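Local atomic coordinates of endonuclease V (Streptomyces avermitilis, PDB entry 3GOC), a protein that probably repairs deaminated DNA as a magnesium-dependent endonuclease, nicking the strand at the second phosphodiester bond 3' to a deoxyinosine. Residues V45-A59 / A216-T228. Residues are numbered along the deposited sequence; the frame is centred on the assembly and turned at random.
With MG (magnesium ion), chain C; MG (magnesium ion), chain D.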
# COMPACT_ATOMS: atom_id res chain seq x y z
N VAL A 45 3.43 16.97 2.87
CA VAL A 45 3.99 18.28 3.14
C VAL A 45 4.76 18.70 1.90
O VAL A 45 5.39 17.87 1.24
CB VAL A 45 4.96 18.28 4.35
CG1 VAL A 45 4.18 18.18 5.65
CG2 VAL A 45 5.94 17.13 4.23
N ASP A 46 4.67 19.98 1.57
CA ASP A 46 5.38 20.51 0.42
C ASP A 46 5.52 22.01 0.60
O ASP A 46 4.82 22.61 1.42
CB ASP A 46 4.61 20.22 -0.87
CG ASP A 46 5.42 20.52 -2.10
OD1 ASP A 46 4.81 20.84 -3.14
OD2 ASP A 46 6.68 20.43 -2.03
N VAL A 47 6.44 22.62 -0.14
CA VAL A 47 6.64 24.05 -0.04
C VAL A 47 6.74 24.70 -1.41
O VAL A 47 6.99 24.04 -2.42
CB VAL A 47 7.91 24.39 0.76
CG1 VAL A 47 7.83 23.77 2.15
CG2 VAL A 47 9.14 23.88 0.03
N ALA A 48 6.51 26.00 -1.43
CA ALA A 48 6.60 26.80 -2.64
C ALA A 48 7.40 28.04 -2.28
O ALA A 48 7.10 28.72 -1.31
CB ALA A 48 5.20 27.20 -3.12
N TYR A 49 8.45 28.32 -3.06
CA TYR A 49 9.29 29.48 -2.82
C TYR A 49 8.90 30.62 -3.74
O TYR A 49 8.62 30.41 -4.92
CB TYR A 49 10.76 29.14 -3.09
CG TYR A 49 11.40 28.26 -2.05
CD1 TYR A 49 11.31 26.87 -2.14
CD2 TYR A 49 12.07 28.81 -0.96
CE1 TYR A 49 11.88 26.05 -1.16
CE2 TYR A 49 12.64 28.00 0.01
CZ TYR A 49 12.54 26.63 -0.09
OH TYR A 49 13.11 25.83 0.88
N ASP A 50 8.87 31.83 -3.20
CA ASP A 50 8.54 32.98 -4.01
C ASP A 50 9.82 33.46 -4.70
O ASP A 50 10.89 33.43 -4.11
CB ASP A 50 7.97 34.10 -3.15
CG ASP A 50 7.25 35.15 -3.98
OD1 ASP A 50 7.85 36.20 -4.29
OD2 ASP A 50 6.09 34.90 -4.35
N ASP A 51 9.70 33.90 -5.95
CA ASP A 51 10.87 34.37 -6.69
C ASP A 51 11.16 35.84 -6.50
O ASP A 51 12.27 36.28 -6.80
CB ASP A 51 10.71 34.10 -8.19
CG ASP A 51 10.67 32.63 -8.53
OD1 ASP A 51 11.37 31.85 -7.85
OD2 ASP A 51 9.96 32.27 -9.48
N GLU A 52 10.19 36.60 -6.01
CA GLU A 52 10.37 38.04 -5.83
C GLU A 52 10.76 38.47 -4.44
O GLU A 52 11.43 39.48 -4.26
CB GLU A 52 9.10 38.77 -6.27
CG GLU A 52 8.82 38.68 -7.76
CD GLU A 52 9.93 39.28 -8.60
OE1 GLU A 52 10.35 40.42 -8.28
OE2 GLU A 52 10.37 38.63 -9.58
N ARG A 53 10.32 37.71 -3.43
CA ARG A 53 10.68 38.03 -2.06
C ARG A 53 11.21 36.78 -1.37
O ARG A 53 10.87 35.66 -1.77
CB ARG A 53 9.48 38.62 -1.31
CG ARG A 53 8.18 37.88 -1.45
CD ARG A 53 7.04 38.89 -1.53
NE ARG A 53 5.75 38.34 -1.12
CZ ARG A 53 5.38 38.16 0.14
NH1 ARG A 53 6.20 38.50 1.13
NH2 ARG A 53 4.19 37.65 0.42
N ASP A 54 12.04 36.97 -0.36
CA ASP A 54 12.66 35.85 0.36
C ASP A 54 11.68 35.16 1.30
O ASP A 54 11.89 35.09 2.51
CB ASP A 54 13.86 36.36 1.16
CG ASP A 54 14.99 35.35 1.24
OD1 ASP A 54 15.94 35.56 2.03
OD2 ASP A 54 14.94 34.34 0.50
N VAL A 55 10.60 34.64 0.72
CA VAL A 55 9.58 33.96 1.51
C VAL A 55 9.30 32.55 0.98
O VAL A 55 9.46 32.28 -0.21
CB VAL A 55 8.26 34.78 1.51
CG1 VAL A 55 7.20 34.06 2.31
CG2 VAL A 55 8.52 36.16 2.09
N VAL A 56 8.92 31.66 1.88
CA VAL A 56 8.59 30.29 1.52
C VAL A 56 7.26 29.95 2.19
O VAL A 56 6.99 30.37 3.31
CB VAL A 56 9.71 29.29 1.96
CG1 VAL A 56 9.97 29.40 3.46
CG2 VAL A 56 9.33 27.87 1.57
N VAL A 57 6.41 29.22 1.47
CA VAL A 57 5.11 28.84 1.99
C VAL A 57 5.02 27.33 2.07
O VAL A 57 5.29 26.63 1.09
CB VAL A 57 3.97 29.38 1.10
CG1 VAL A 57 2.64 28.80 1.55
CG2 VAL A 57 3.93 30.90 1.17
N ALA A 58 4.65 26.83 3.24
CA ALA A 58 4.52 25.40 3.44
C ALA A 58 3.07 25.00 3.61
O ALA A 58 2.26 25.78 4.10
CB ALA A 58 5.31 24.98 4.67
N ALA A 59 2.75 23.79 3.16
CA ALA A 59 1.41 23.27 3.30
C ALA A 59 1.47 21.86 3.85
O ALA A 59 2.40 21.10 3.56
CB ALA A 59 0.69 23.26 1.95
N ALA A 216 -0.70 18.66 -1.23
CA ALA A 216 0.14 19.65 -0.58
C ALA A 216 0.75 20.62 -1.58
O ALA A 216 0.87 21.81 -1.30
CB ALA A 216 1.23 18.95 0.22
N ASP A 217 1.13 20.11 -2.75
CA ASP A 217 1.71 20.97 -3.78
C ASP A 217 0.69 22.03 -4.21
O ASP A 217 1.01 23.22 -4.29
CB ASP A 217 2.14 20.15 -4.99
CG ASP A 217 2.59 21.03 -6.15
OD1 ASP A 217 3.67 21.63 -6.05
OD2 ASP A 217 1.84 21.14 -7.15
N SER A 218 -0.53 21.58 -4.50
CA SER A 218 -1.56 22.51 -4.94
C SER A 218 -1.84 23.56 -3.88
O SER A 218 -1.96 24.75 -4.18
CB SER A 218 -2.86 21.75 -5.25
OG SER A 218 -2.71 20.94 -6.41
N LEU A 219 -1.91 23.12 -2.62
CA LEU A 219 -2.21 24.05 -1.54
C LEU A 219 -1.11 25.08 -1.24
O LEU A 219 -1.41 26.26 -1.06
CB LEU A 219 -2.57 23.28 -0.26
CG LEU A 219 -2.91 24.14 0.97
CD1 LEU A 219 -4.06 25.10 0.66
CD2 LEU A 219 -3.29 23.22 2.12
N CYS A 220 0.15 24.66 -1.19
CA CYS A 220 1.17 25.67 -0.92
C CYS A 220 1.29 26.67 -2.06
O CYS A 220 1.59 27.84 -1.83
CB CYS A 220 2.54 25.03 -0.61
SG CYS A 220 3.35 24.07 -1.91
N ARG A 221 1.06 26.23 -3.29
CA ARG A 221 1.14 27.14 -4.42
C ARG A 221 0.01 28.16 -4.33
O ARG A 221 0.22 29.35 -4.60
CB ARG A 221 1.05 26.36 -5.74
CG ARG A 221 2.32 25.57 -6.08
CD ARG A 221 2.09 24.63 -7.25
NE ARG A 221 3.32 24.01 -7.74
CZ ARG A 221 4.23 24.64 -8.47
NH1 ARG A 221 5.32 23.99 -8.87
NH2 ARG A 221 4.06 25.91 -8.81
N ARG A 222 -1.18 27.72 -3.94
CA ARG A 222 -2.31 28.65 -3.81
C ARG A 222 -2.05 29.64 -2.67
O ARG A 222 -2.30 30.83 -2.82
CB ARG A 222 -3.61 27.89 -3.53
CG ARG A 222 -4.83 28.82 -3.51
CD ARG A 222 -6.11 28.07 -3.18
NE ARG A 222 -6.18 27.67 -1.78
CZ ARG A 222 -7.15 26.93 -1.27
NH1 ARG A 222 -8.14 26.51 -2.05
NH2 ARG A 222 -7.15 26.63 0.02
N ALA A 223 -1.56 29.13 -1.55
CA ALA A 223 -1.28 29.98 -0.39
C ALA A 223 -0.18 30.99 -0.70
O ALA A 223 -0.19 32.11 -0.18
CB ALA A 223 -0.89 29.12 0.81
N LEU A 224 0.78 30.61 -1.54
CA LEU A 224 1.86 31.53 -1.91
C LEU A 224 1.30 32.66 -2.76
O LEU A 224 1.66 33.83 -2.58
CB LEU A 224 2.97 30.80 -2.68
CG LEU A 224 4.07 31.68 -3.28
CD1 LEU A 224 4.74 32.52 -2.20
CD2 LEU A 224 5.09 30.81 -3.98
N LYS A 225 0.41 32.32 -3.68
CA LYS A 225 -0.23 33.30 -4.55
C LYS A 225 -1.00 34.30 -3.68
O LYS A 225 -0.93 35.51 -3.89
CB LYS A 225 -1.21 32.60 -5.51
CG LYS A 225 -2.05 33.54 -6.37
CD LYS A 225 -3.24 32.81 -6.97
CE LYS A 225 -4.22 32.36 -5.88
NZ LYS A 225 -5.40 31.66 -6.44
N GLU A 226 -1.73 33.77 -2.70
CA GLU A 226 -2.51 34.61 -1.80
C GLU A 226 -1.63 35.51 -0.93
O GLU A 226 -1.96 36.67 -0.68
CB GLU A 226 -3.40 33.72 -0.92
CG GLU A 226 -4.49 33.01 -1.72
CD GLU A 226 -5.18 31.89 -0.96
OE1 GLU A 226 -6.17 31.35 -1.50
OE2 GLU A 226 -4.74 31.53 0.15
N ALA A 227 -0.50 34.98 -0.49
CA ALA A 227 0.42 35.74 0.35
C ALA A 227 1.05 36.91 -0.40
O ALA A 227 1.28 37.97 0.18
CB ALA A 227 1.51 34.82 0.89
N THR A 228 1.32 36.71 -1.68
CA THR A 228 1.95 37.75 -2.48
C THR A 228 0.95 38.74 -3.05
O THR A 228 1.34 39.80 -3.55
CB THR A 228 2.77 37.13 -3.63
OG1 THR A 228 1.92 36.37 -4.49
CG2 THR A 228 3.85 36.22 -3.07
MG MG C . 5.65 21.36 -5.11
MG MG D . 7.79 20.64 -4.24
O HOH W 1 5.58 23.63 -4.74
O HOH W 2 3.84 34.62 -5.89
O HOH W 3 6.58 21.80 -7.19
O HOH W 4 5.45 19.08 -5.60
O HOH W 5 9.48 19.43 -2.74
O HOH W 6 9.62 19.54 -5.52
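D46, on strand 45-49, meets A216 and D217 of helix 211-228. Its CB lies against CB of A216 at 3.8 Å. CG stands anti to the backbone N (chi1 -169°), which carries the carboxylate past A216 to the metals. There the two oxygens divide: OD1 binds one magnesium at 2.2 Å, sharing it with OD1 of D217, while OD2 holds the second magnesium at 2.5 Å. The bridging carboxylate at the meeting of strand and C-terminal helix fits the two-metal centre of the RNase H-like fold, to which D114, from the neighbouring parallel strand, also contributes. D217 OD1 is gripped a second time, by NE of R221 at 2.9 Å, 25° out of the carboxylate plane; this salt bridge probably steadies the ligand. Away from the metals the helix lies across the hairpin, its axis turned 33° from that of strand 45-49. C220 and L224 lie at the centre of the interface: C220 sets CB against CB of A59 (3.6 Å), and L224 sends CD2 to CB of A48 (3.7 Å) and CD1 to CG2 of V57 (3.8 Å), straddling both strands. CG1 of V57 meets CB of A223 at 3.6 Å. Beyond, one water joins D50 OD2 to T228 OG1.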